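Local coordinates for ferric vibriobactin ABC transporter, periplasmic ferric vibriobactin-binding protein (PDB 3R5T) that binds ferric vibriobactin, the iron-loaded siderophore of Vibrio cholerae, in the periplasm and probably delivers it to an ABC transporter for uptake, at residues R25-A30 / K69-A74; I90-I95 / A111-V116; I217-L222 / P247-L252. All coordinates share one frame; numbering follows the deposited sequence. Where two conformers were deposited one is given.

In the fold
From the N terminus, strand 26-28 opens the first lobe's five-stranded parallel sheet, and contact 1 brings the chain back to it at strand 69-73, after a loop that includes the intervening strand 44-49. Contact 2 then closes a shorter loop, pairing strand 89-93 with strand 113-116 at the sheet's other margin. The two contacts touch because strands 26-28 and 89-93 are neighbours. Contact 3, on the opposite side of the chain's centre, closes a loop running through strand 229-233 and helix 237-244, beside the second, mixed sheet; its centre lies about 38 Å from that of contact 1. All three follow in series, without nesting or crossing, and bound vibriobactin lies between the two lobes.

Contact 1 (R25-A30 / K69-A74); sequences RILSTA and KKLWPA
Leu-27 meets Leu-71 through a single methyl group: CD1 of Leu-71 lies 3.8 Å from CG of Leu-27 and almost as near to both methyls, so the forked end of Leu-27 straddles it. The two side chains cross at a slant. Leu-71 points its CB toward 25-30, whereas Leu-27 arrives by its torsion: CG lies opposite the backbone N (chi1 -171°), which carries the fork over toward 69-74. Leu-27 CD2 also approaches CH2 of Trp-72 obliquely, at 4.2 Å. Thr-29 meets the indole at its edge, CG2 near the ring plane and 3.9 Å from CZ2 of Trp-72. The backbones themselves remain far apart, Leu-27 CA and Lys-69 CA being 9.3 Å from each other. This spacing reflects the Rossmann-like order of the parallel sheet, in which strand 44-49 runs between strands 26-28 and 69-73, so the side chains meet across a neighbour rather than between paired strands. Helix 79-85 packs on the same group, touching Leu-27 with Glu-85 and Trp-72 with Ser-81 and Val-82. The pyrrole side of the indole is tied down by a water in the ring plane: Trp-72 NE1 donates to it over 2.7 Å, and the water in turn donates to Thr-29 O at 2.8 Å. Ring and loop backbone are thus linked by a polar bridge next to their apolar contact. The hydroxyl of Thr-29 is engaged with Val-91 O on the neighbouring strand, leaving the methyl turned to the indole edge. Just before it, Ser-28 forms an ST turn, Ala-30 N donating to Ser-28 OG over 3.2 Å at 154°, and the same OG is also hydrogen-bonded to Thr-34 OG1.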
loop_
_atom_site.group_PDB
_atom_site.type_symbol
_atom_site.label_atom_id
_atom_site.label_comp_id
_atom_site.label_asym_id
_atom_site.label_seq_id
_atom_site.Cartn_x
_atom_site.Cartn_y
_atom_site.Cartn_z
ATOM N N ARG A 25 6.494 -19.830 10.448
ATOM C CA ARG A 25 7.035 -19.958 9.096
ATOM C C ARG A 25 5.974 -19.473 8.135
ATOM O O ARG A 25 5.226 -20.269 7.569
ATOM C CB ARG A 25 7.415 -21.415 8.769
ATOM C CG ARG A 25 8.500 -22.003 9.660
ATOM C CD ARG A 25 9.881 -21.919 9.013
ATOM N NE ARG A 25 9.950 -22.503 7.667
ATOM C CZ ARG A 25 10.892 -22.186 6.786
ATOM N NH1 ARG A 25 11.839 -21.326 7.128
ATOM N NH2 ARG A 25 10.901 -22.732 5.572
ATOM N N ILE A 26 5.893 -18.158 7.974
ATOM C CA ILE A 26 4.804 -17.555 7.211
ATOM C C ILE A 26 5.198 -17.381 5.743
ATOM O O ILE A 26 6.272 -16.870 5.449
ATOM C CB ILE A 26 4.420 -16.172 7.784
ATOM C CG1 ILE A 26 4.054 -16.272 9.272
ATOM C CG2 ILE A 26 3.294 -15.555 6.974
ATOM C CD1 ILE A 26 4.109 -14.946 10.017
ATOM N N LEU A 27 4.308 -17.792 4.844
ATOM C CA LEU A 27 4.528 -17.670 3.400
ATOM C C LEU A 27 3.511 -16.694 2.825
ATOM O O LEU A 27 2.300 -16.891 2.959
ATOM C CB LEU A 27 4.392 -19.042 2.710
ATOM C CG LEU A 27 4.802 -19.086 1.235
ATOM C CD1 LEU A 27 5.427 -20.416 0.888
ATOM C CD2 LEU A 27 3.607 -18.787 0.371
ATOM N N SER A 28 4.000 -15.633 2.191
ATOM C CA SER A 28 3.090 -14.665 1.603
ATOM C C SER A 28 2.912 -14.895 0.119
ATOM O O SER A 28 3.903 -14.998 -0.625
ATOM C CB SER A 28 3.593 -13.243 1.821
ATOM O OG SER A 28 2.746 -12.342 1.130
ATOM N N THR A 29 1.656 -15.006 -0.311
ATOM C CA THR A 29 1.366 -15.139 -1.740
ATOM C C THR A 29 1.064 -13.811 -2.424
ATOM O O THR A 29 0.762 -13.796 -3.622
ATOM C CB THR A 29 0.182 -16.104 -2.031
ATOM O OG1 THR A 29 -1.056 -15.517 -1.591
ATOM C CG2 THR A 29 0.385 -17.443 -1.320
ATOM N N ALA A 30 1.135 -12.722 -1.650
ATOM C CA ALA A 30 0.806 -11.381 -2.158
ATOM C C ALA A 30 1.921 -10.396 -1.821
ATOM O O ALA A 30 2.106 -10.023 -0.652
ATOM C CB ALA A 30 -0.555 -10.869 -1.588
ATOM N N LYS A 69 12.711 -15.767 0.949
ATOM C CA LYS A 69 12.885 -16.349 -0.375
ATOM C C LYS A 69 11.900 -15.762 -1.376
ATOM O O LYS A 69 10.706 -15.668 -1.085
ATOM C CB LYS A 69 12.713 -17.869 -0.289
ATOM C CG LYS A 69 12.988 -18.613 -1.578
ATOM C CD LYS A 69 13.064 -20.107 -1.307
ATOM C CE LYS A 69 14.066 -20.402 -0.185
ATOM N NZ LYS A 69 14.173 -21.852 0.189
ATOM N N LYS A 70 12.388 -15.341 -2.546
ATOM C CA LYS A 70 11.485 -14.837 -3.579
ATOM C C LYS A 70 10.881 -16.004 -4.345
ATOM O O LYS A 70 11.596 -16.844 -4.907
ATOM C CB LYS A 70 12.182 -13.867 -4.540
ATOM C CG LYS A 70 11.207 -13.195 -5.506
ATOM C CD LYS A 70 11.734 -11.863 -6.043
ATOM C CE LYS A 70 13.072 -12.030 -6.723
ATOM N NZ LYS A 70 13.516 -10.786 -7.420
ATOM N N LEU A 71 9.556 -16.057 -4.345
ATOM C CA LEU A 71 8.830 -17.126 -5.015
ATOM C C LEU A 71 8.393 -16.677 -6.406
ATOM O O LEU A 71 9.135 -15.973 -7.092
ATOM C CB LEU A 71 7.625 -17.542 -4.167
ATOM C CG LEU A 71 7.997 -17.943 -2.732
ATOM C CD1 LEU A 71 6.739 -18.131 -1.902
ATOM C CD2 LEU A 71 8.888 -19.195 -2.713
ATOM N N TRP A 72 7.200 -17.095 -6.821
ATOM C CA TRP A 72 6.718 -16.876 -8.189
ATOM C C TRP A 72 6.267 -15.439 -8.420
ATOM O O TRP A 72 5.913 -14.745 -7.465
ATOM C CB TRP A 72 5.545 -17.832 -8.469
ATOM C CG TRP A 72 4.402 -17.633 -7.492
ATOM C CD1 TRP A 72 3.376 -16.732 -7.605
ATOM C CD2 TRP A 72 4.183 -18.336 -6.257
ATOM N NE1 TRP A 72 2.540 -16.825 -6.512
ATOM C CE2 TRP A 72 3.010 -17.795 -5.670
ATOM C CE3 TRP A 72 4.875 -19.343 -5.575
ATOM C CZ2 TRP A 72 2.500 -18.256 -4.460
ATOM C CZ3 TRP A 72 4.364 -19.792 -4.357
ATOM C CH2 TRP A 72 3.189 -19.244 -3.818
ATOM N N PRO A 73 6.254 -15.000 -9.680
ATOM C CA PRO A 73 5.650 -13.706 -9.997
ATOM C C PRO A 73 4.152 -13.875 -9.924
ATOM O O PRO A 73 3.631 -14.937 -10.255
ATOM C CB PRO A 73 6.074 -13.436 -11.455
ATOM C CG PRO A 73 6.692 -14.670 -11.950
ATOM C CD PRO A 73 6.716 -15.718 -10.883
ATOM N N ALA A 74 3.472 -12.855 -9.420
ATOM C CA ALA A 74 2.016 -12.836 -9.360
ATOM C C ALA A 74 1.366 -13.483 -10.575
ATOM O O ALA A 74 1.728 -13.191 -11.717
ATOM C CB ALA A 74 1.526 -11.406 -9.207
HETATM O O HOH W 1 0.399 -15.411 -5.842
#

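Contact 2 (I90-I95 / A111-V116); sequences IVVSMI and APTILV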
loop_
_atom_site.group_PDB
_atom_site.type_symbol
_atom_site.label_atom_id
_atom_site.label_comp_id
_atom_site.label_asym_id
_atom_site.label_seq_id
_atom_site.Cartn_x
_atom_site.Cartn_y
_atom_site.Cartn_z
ATOM N N ILE A 90 -0.247 -19.369 5.420
ATOM C CA ILE A 90 -0.163 -18.840 4.059
ATOM C C ILE A 90 -1.096 -17.640 3.945
ATOM O O ILE A 90 -2.270 -17.732 4.318
ATOM C CB ILE A 90 -0.553 -19.921 3.011
ATOM C CG1 ILE A 90 0.426 -21.094 3.076
ATOM C CG2 ILE A 90 -0.562 -19.339 1.588
ATOM C CD1 ILE A 90 -0.053 -22.343 2.348
ATOM N N VAL A 91 -0.574 -16.511 3.458
ATOM C CA VAL A 91 -1.364 -15.286 3.381
ATOM C C VAL A 91 -1.716 -14.935 1.954
ATOM O O VAL A 91 -0.857 -14.993 1.067
ATOM C CB VAL A 91 -0.639 -14.089 4.035
ATOM C CG1 VAL A 91 -1.571 -12.893 4.100
ATOM C CG2 VAL A 91 -0.138 -14.471 5.429
ATOM N N VAL A 92 -2.993 -14.626 1.742
ATOM C CA VAL A 92 -3.553 -14.367 0.415
ATOM C C VAL A 92 -4.288 -13.035 0.416
ATOM O O VAL A 92 -4.914 -12.682 1.405
ATOM C CB VAL A 92 -4.547 -15.500 0.014
ATOM C CG1 VAL A 92 -5.106 -15.286 -1.372
ATOM C CG2 VAL A 92 -3.888 -16.880 0.091
ATOM N N SER A 93 -4.213 -12.299 -0.688
ATOM C CA SER A 93 -4.935 -11.042 -0.825
ATOM C C SER A 93 -6.226 -11.238 -1.583
ATOM O O SER A 93 -6.344 -12.141 -2.422
ATOM C CB SER A 93 -4.072 -9.971 -1.493
ATOM O OG SER A 93 -3.789 -10.321 -2.828
ATOM N N MET A 94 -7.187 -10.372 -1.273
ATOM C CA MET A 94 -8.547 -10.459 -1.794
ATOM C C MET A 94 -8.692 -9.953 -3.231
ATOM O O MET A 94 -9.439 -10.525 -4.031
ATOM C CB MET A 94 -9.454 -9.633 -0.876
ATOM C CG MET A 94 -10.928 -9.692 -1.200
ATOM S SD MET A 94 -11.593 -11.299 -0.756
ATOM C CE MET A 94 -13.347 -10.954 -0.799
ATOM N N ILE A 95 -7.992 -8.866 -3.544
ATOM C CA ILE A 95 -8.112 -8.217 -4.857
ATOM C C ILE A 95 -6.837 -7.476 -5.218
ATOM O O ILE A 95 -6.211 -6.841 -4.360
ATOM C CB ILE A 95 -9.323 -7.253 -4.911
ATOM C CG1 ILE A 95 -9.443 -6.588 -6.282
ATOM C CG2 ILE A 95 -9.204 -6.198 -3.806
ATOM C CD1 ILE A 95 -10.819 -5.923 -6.521
ATOM N N ALA A 111 -1.313 -25.714 4.363
ATOM C CA ALA A 111 -1.206 -25.058 5.668
ATOM C C ALA A 111 -2.389 -24.124 5.877
ATOM O O ALA A 111 -3.064 -23.740 4.917
ATOM C CB ALA A 111 0.113 -24.276 5.771
ATOM N N PRO A 112 -2.636 -23.723 7.133
ATOM C CA PRO A 112 -3.697 -22.745 7.396
ATOM C C PRO A 112 -3.512 -21.532 6.495
ATOM O O PRO A 112 -2.430 -20.944 6.454
ATOM C CB PRO A 112 -3.469 -22.366 8.860
ATOM C CG PRO A 112 -2.863 -23.622 9.466
ATOM C CD PRO A 112 -1.967 -24.170 8.373
ATOM N N THR A 113 -4.561 -21.169 5.771
ATOM C CA THR A 113 -4.493 -20.108 4.771
ATOM C C THR A 113 -5.501 -19.013 5.106
ATOM O O THR A 113 -6.677 -19.297 5.328
ATOM C CB THR A 113 -4.751 -20.703 3.366
ATOM O OG1 THR A 113 -3.728 -21.658 3.087
ATOM C CG2 THR A 113 -4.723 -19.636 2.281
ATOM N N ILE A 114 -5.023 -17.773 5.161
ATOM C CA ILE A 114 -5.877 -16.628 5.480
ATOM C C ILE A 114 -5.953 -15.631 4.323
ATOM O O ILE A 114 -5.050 -15.563 3.477
ATOM C CB ILE A 114 -5.447 -15.929 6.791
ATOM C CG1 ILE A 114 -4.048 -15.282 6.659
ATOM C CG2 ILE A 114 -5.558 -16.919 7.963
ATOM C CD1 ILE A 114 -3.704 -14.341 7.836
ATOM N N LEU A 115 -7.045 -14.873 4.302
ATOM C CA LEU A 115 -7.368 -13.978 3.194
ATOM C C LEU A 115 -7.689 -12.581 3.743
ATOM O O LEU A 115 -8.606 -12.417 4.561
ATOM C CB LEU A 115 -8.571 -14.552 2.442
ATOM C CG LEU A 115 -9.213 -13.755 1.313
ATOM C CD1 LEU A 115 -8.227 -13.543 0.174
ATOM C CD2 LEU A 115 -10.478 -14.434 0.818
ATOM N N VAL A 116 -6.922 -11.588 3.278
ATOM C CA VAL A 116 -7.036 -10.204 3.723
ATOM C C VAL A 116 -7.191 -9.288 2.514
ATOM O O VAL A 116 -6.737 -9.596 1.409
ATOM C CB VAL A 116 -5.802 -9.766 4.564
ATOM C CG1 VAL A 116 -5.709 -10.608 5.835
ATOM C CG2 VAL A 116 -4.507 -9.869 3.741
#
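Ile-114 N donates to Ile-90 O in a bond 2.9 Å long and nearly straight at 164°, within a parallel ladder that sets Ile-90 beside Thr-113 and closes the beta-alpha-beta unit of strand 89-93, helix 104-108 and strand 113-116. Ile-90 N binds Pro-112 O, Val-92 N takes Ile-114 O, and Val-116 N returns to Val-92 O. The last rung, Met-94 N to Val-116 O at 2.8 Å, is more bent (131°), and the donor is tilted off the carbonyl plane. On the face carrying Ile-90, Val-92 and Leu-115, Val-92 CG2 packs against Thr-113 CG2 at 3.6 Å, while its other methyl, CG1, lies 3.9 Å from Leu-115 CD1. Beyond the last rung the chain of Met-94 bends at chi2 (72°) and crosses Leu-115, bringing SD to 3.7 Å from Leu-115 CD2. On the other face, Val-91 and Ile-114 run alongside each other in the same direction, with Val-116 beyond them. Ile-104 and Leu-107 of the crossover helix cover the Val-92 face; Phe-9 and helix 123-134 pack on Ile-114 and Val-116. Further out, Ser-93 OG is hydrogen-bonded to Asp-98, near the end of the strand that leads to Ile-95, which touches the bound vibriobactin. At the far end, Thr-113 OG1 donates to Ala-111 O over 2.9 Å, holding the approach to strand 113-116.

Contact 3 (I217-L222 / P247-L252); sequences IHYEHL and PILKNL
Tyr-219 to Leu-222 follow helical backbone angles, with Leu-222 N bonded to Tyr-219 O at 2.9 Å, and they face a chain that makes a short 3-10 turn at 247-248 and then a type I beta turn from Leu-249 to Leu-252. The turn is held by Leu-252 N to Leu-249 O, and the nearest CA atoms across the contact, of Leu-222 and Leu-249, are 7.3 Å apart. Tyr-219 reaches across because chi1 of 170° turns CG away from its backbone N, and it crosses Ile-248 obliquely. Its OH stands tightly against the branch point of Ile-248, 3.2 Å from CB, and CE1 of the ring lies 3.9 Å from CG2 of Ile-248. The hydroxyl is hydrogen-bonded to Asp-246, whose other carboxylate oxygen accepts from Ile-248 N, so one side chain positions both partners. Deeper in, Leu-222 CB packs on Leu-249 CD2 at 3.9 Å. Around them, Phe-243 of helix 237-244 and Ile-255 of helix 253-256, whose N-cap position is Leu-252, touch Leu-249, while Asn-177 of strand 177-180 backs Tyr-219 and Leu-222.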
loop_
_atom_site.group_PDB
_atom_site.type_symbol
_atom_site.label_atom_id
_atom_site.label_comp_id
_atom_site.label_asym_id
_atom_site.label_seq_id
_atom_site.Cartn_x
_atom_site.Cartn_y
_atom_site.Cartn_z
ATOM N N ILE A 217 -10.790 5.206 -14.073
ATOM C CA ILE A 217 -11.619 6.157 -14.812
ATOM C C ILE A 217 -11.116 6.364 -16.254
ATOM O O ILE A 217 -9.920 6.251 -16.518
ATOM C CB ILE A 217 -11.662 7.537 -14.084
ATOM C CG1 ILE A 217 -10.274 8.189 -14.104
ATOM C CG2 ILE A 217 -12.197 7.391 -12.646
ATOM C CD1 ILE A 217 -10.228 9.593 -13.547
ATOM N N HIS A 218 -12.023 6.698 -17.174
ATOM C CA HIS A 218 -11.592 7.164 -18.488
ATOM C C HIS A 218 -10.711 8.396 -18.305
ATOM O O HIS A 218 -10.945 9.220 -17.405
ATOM C CB HIS A 218 -12.772 7.508 -19.388
ATOM C CG HIS A 218 -13.619 6.332 -19.759
ATOM N ND1 HIS A 218 -14.895 6.470 -20.261
ATOM C CD2 HIS A 218 -13.378 5.002 -19.705
ATOM C CE1 HIS A 218 -15.403 5.274 -20.503
ATOM N NE2 HIS A 218 -14.505 4.367 -20.169
ATOM N N TYR A 219 -9.701 8.498 -19.163
ATOM C CA TYR A 219 -8.722 9.574 -19.134
ATOM C C TYR A 219 -9.351 10.959 -19.025
ATOM O O TYR A 219 -8.882 11.791 -18.249
ATOM C CB TYR A 219 -7.885 9.505 -20.405
ATOM C CG TYR A 219 -6.979 10.689 -20.647
ATOM C CD1 TYR A 219 -7.247 11.586 -21.673
ATOM C CD2 TYR A 219 -5.860 10.912 -19.857
ATOM C CE1 TYR A 219 -6.420 12.657 -21.926
ATOM C CE2 TYR A 219 -5.025 11.998 -20.092
ATOM C CZ TYR A 219 -5.323 12.869 -21.121
ATOM O OH TYR A 219 -4.505 13.933 -21.391
ATOM N N GLU A 220 -10.397 11.197 -19.809
ATOM C CA GLU A 220 -11.038 12.517 -19.863
ATOM C C GLU A 220 -11.468 13.038 -18.494
ATOM O O GLU A 220 -11.506 14.251 -18.266
ATOM C CB GLU A 220 -12.258 12.520 -20.800
ATOM C CG GLU A 220 -11.918 12.456 -22.271
ATOM C CD GLU A 220 -11.260 11.152 -22.641
ATOM O OE1 GLU A 220 -11.673 10.110 -22.080
ATOM O OE2 GLU A 220 -10.334 11.175 -23.485
ATOM N N HIS A 221 -11.827 12.140 -17.582
ATOM C CA HIS A 221 -12.268 12.582 -16.257
ATOM C C HIS A 221 -11.177 13.298 -15.460
ATOM O O HIS A 221 -11.491 14.046 -14.524
ATOM C CB HIS A 221 -12.841 11.423 -15.435
ATOM C CG HIS A 221 -14.159 10.912 -15.934
ATOM N ND1 HIS A 221 -15.298 11.687 -15.974
ATOM C CD2 HIS A 221 -14.521 9.690 -16.393
ATOM C CE1 HIS A 221 -16.303 10.969 -16.448
ATOM N NE2 HIS A 221 -15.856 9.753 -16.711
ATOM N N LEU A 222 -9.911 13.044 -15.787
ATOM C CA LEU A 222 -8.816 13.759 -15.130
ATOM C C LEU A 222 -8.971 15.267 -15.250
ATOM O O LEU A 222 -8.587 16.011 -14.339
ATOM C CB LEU A 222 -7.453 13.344 -15.699
ATOM C CG LEU A 222 -6.914 11.947 -15.365
ATOM C CD1 LEU A 222 -5.595 11.748 -16.087
ATOM C CD2 LEU A 222 -6.746 11.750 -13.851
ATOM N N PRO A 247 -0.985 18.500 -22.445
ATOM C CA PRO A 247 -1.748 19.661 -22.927
ATOM C C PRO A 247 -3.233 19.573 -22.600
ATOM O O PRO A 247 -3.874 20.601 -22.388
ATOM C CB PRO A 247 -1.550 19.619 -24.453
ATOM C CG PRO A 247 -0.373 18.778 -24.664
ATOM C CD PRO A 247 -0.346 17.771 -23.554
ATOM N N ILE A 248 -3.776 18.363 -22.577
ATOM C CA ILE A 248 -5.185 18.196 -22.254
ATOM C C ILE A 248 -5.507 18.681 -20.830
ATOM O O ILE A 248 -6.591 19.214 -20.585
ATOM C CB ILE A 248 -5.631 16.729 -22.458
ATOM C CG1 ILE A 248 -5.401 16.286 -23.913
ATOM C CG2 ILE A 248 -7.082 16.535 -22.017
ATOM C CD1 ILE A 248 -6.232 17.019 -24.917
ATOM N N LEU A 249 -4.548 18.544 -19.916
ATOM C CA LEU A 249 -4.763 18.877 -18.502
ATOM C C LEU A 249 -4.340 20.304 -18.127
ATOM O O LEU A 249 -4.299 20.659 -16.949
ATOM C CB LEU A 249 -4.011 17.871 -17.616
ATOM C CG LEU A 249 -4.257 16.395 -17.927
ATOM C CD1 LEU A 249 -3.426 15.499 -17.006
ATOM C CD2 LEU A 249 -5.737 16.060 -17.830
ATOM N N LYS A 250 -4.067 21.128 -19.131
ATOM C CA LYS A 250 -3.444 22.426 -18.908
ATOM C C LYS A 250 -4.217 23.324 -17.939
ATOM O O LYS A 250 -3.630 24.183 -17.277
ATOM C CB LYS A 250 -3.209 23.149 -20.247
ATOM C CG LYS A 250 -4.475 23.449 -21.060
ATOM C CD LYS A 250 -4.201 24.385 -22.254
ATOM C CE LYS A 250 -3.559 23.661 -23.429
ATOM N NZ LYS A 250 -4.488 22.753 -24.164
ATOM N N ASN A 251 -5.520 23.109 -17.843
ATOM C CA ASN A 251 -6.357 23.983 -17.020
ATOM C C ASN A 251 -6.686 23.421 -15.632
ATOM O O ASN A 251 -7.476 24.004 -14.884
ATOM C CB ASN A 251 -7.618 24.382 -17.788
ATOM C CG ASN A 251 -7.314 25.323 -18.932
ATOM O OD1 ASN A 251 -6.513 26.248 -18.786
ATOM N ND2 ASN A 251 -7.940 25.090 -20.083
ATOM N N LEU A 252 -6.074 22.294 -15.273
ATOM C CA LEU A 252 -6.263 21.750 -13.932
ATOM C C LEU A 252 -5.778 22.739 -12.887
ATOM O O LEU A 252 -4.729 23.356 -13.045
ATOM C CB LEU A 252 -5.519 20.425 -13.742
ATOM C CG LEU A 252 -6.217 19.148 -14.203
ATOM C CD1 LEU A 252 -5.362 17.931 -13.861
ATOM C CD2 LEU A 252 -7.591 19.024 -13.580
#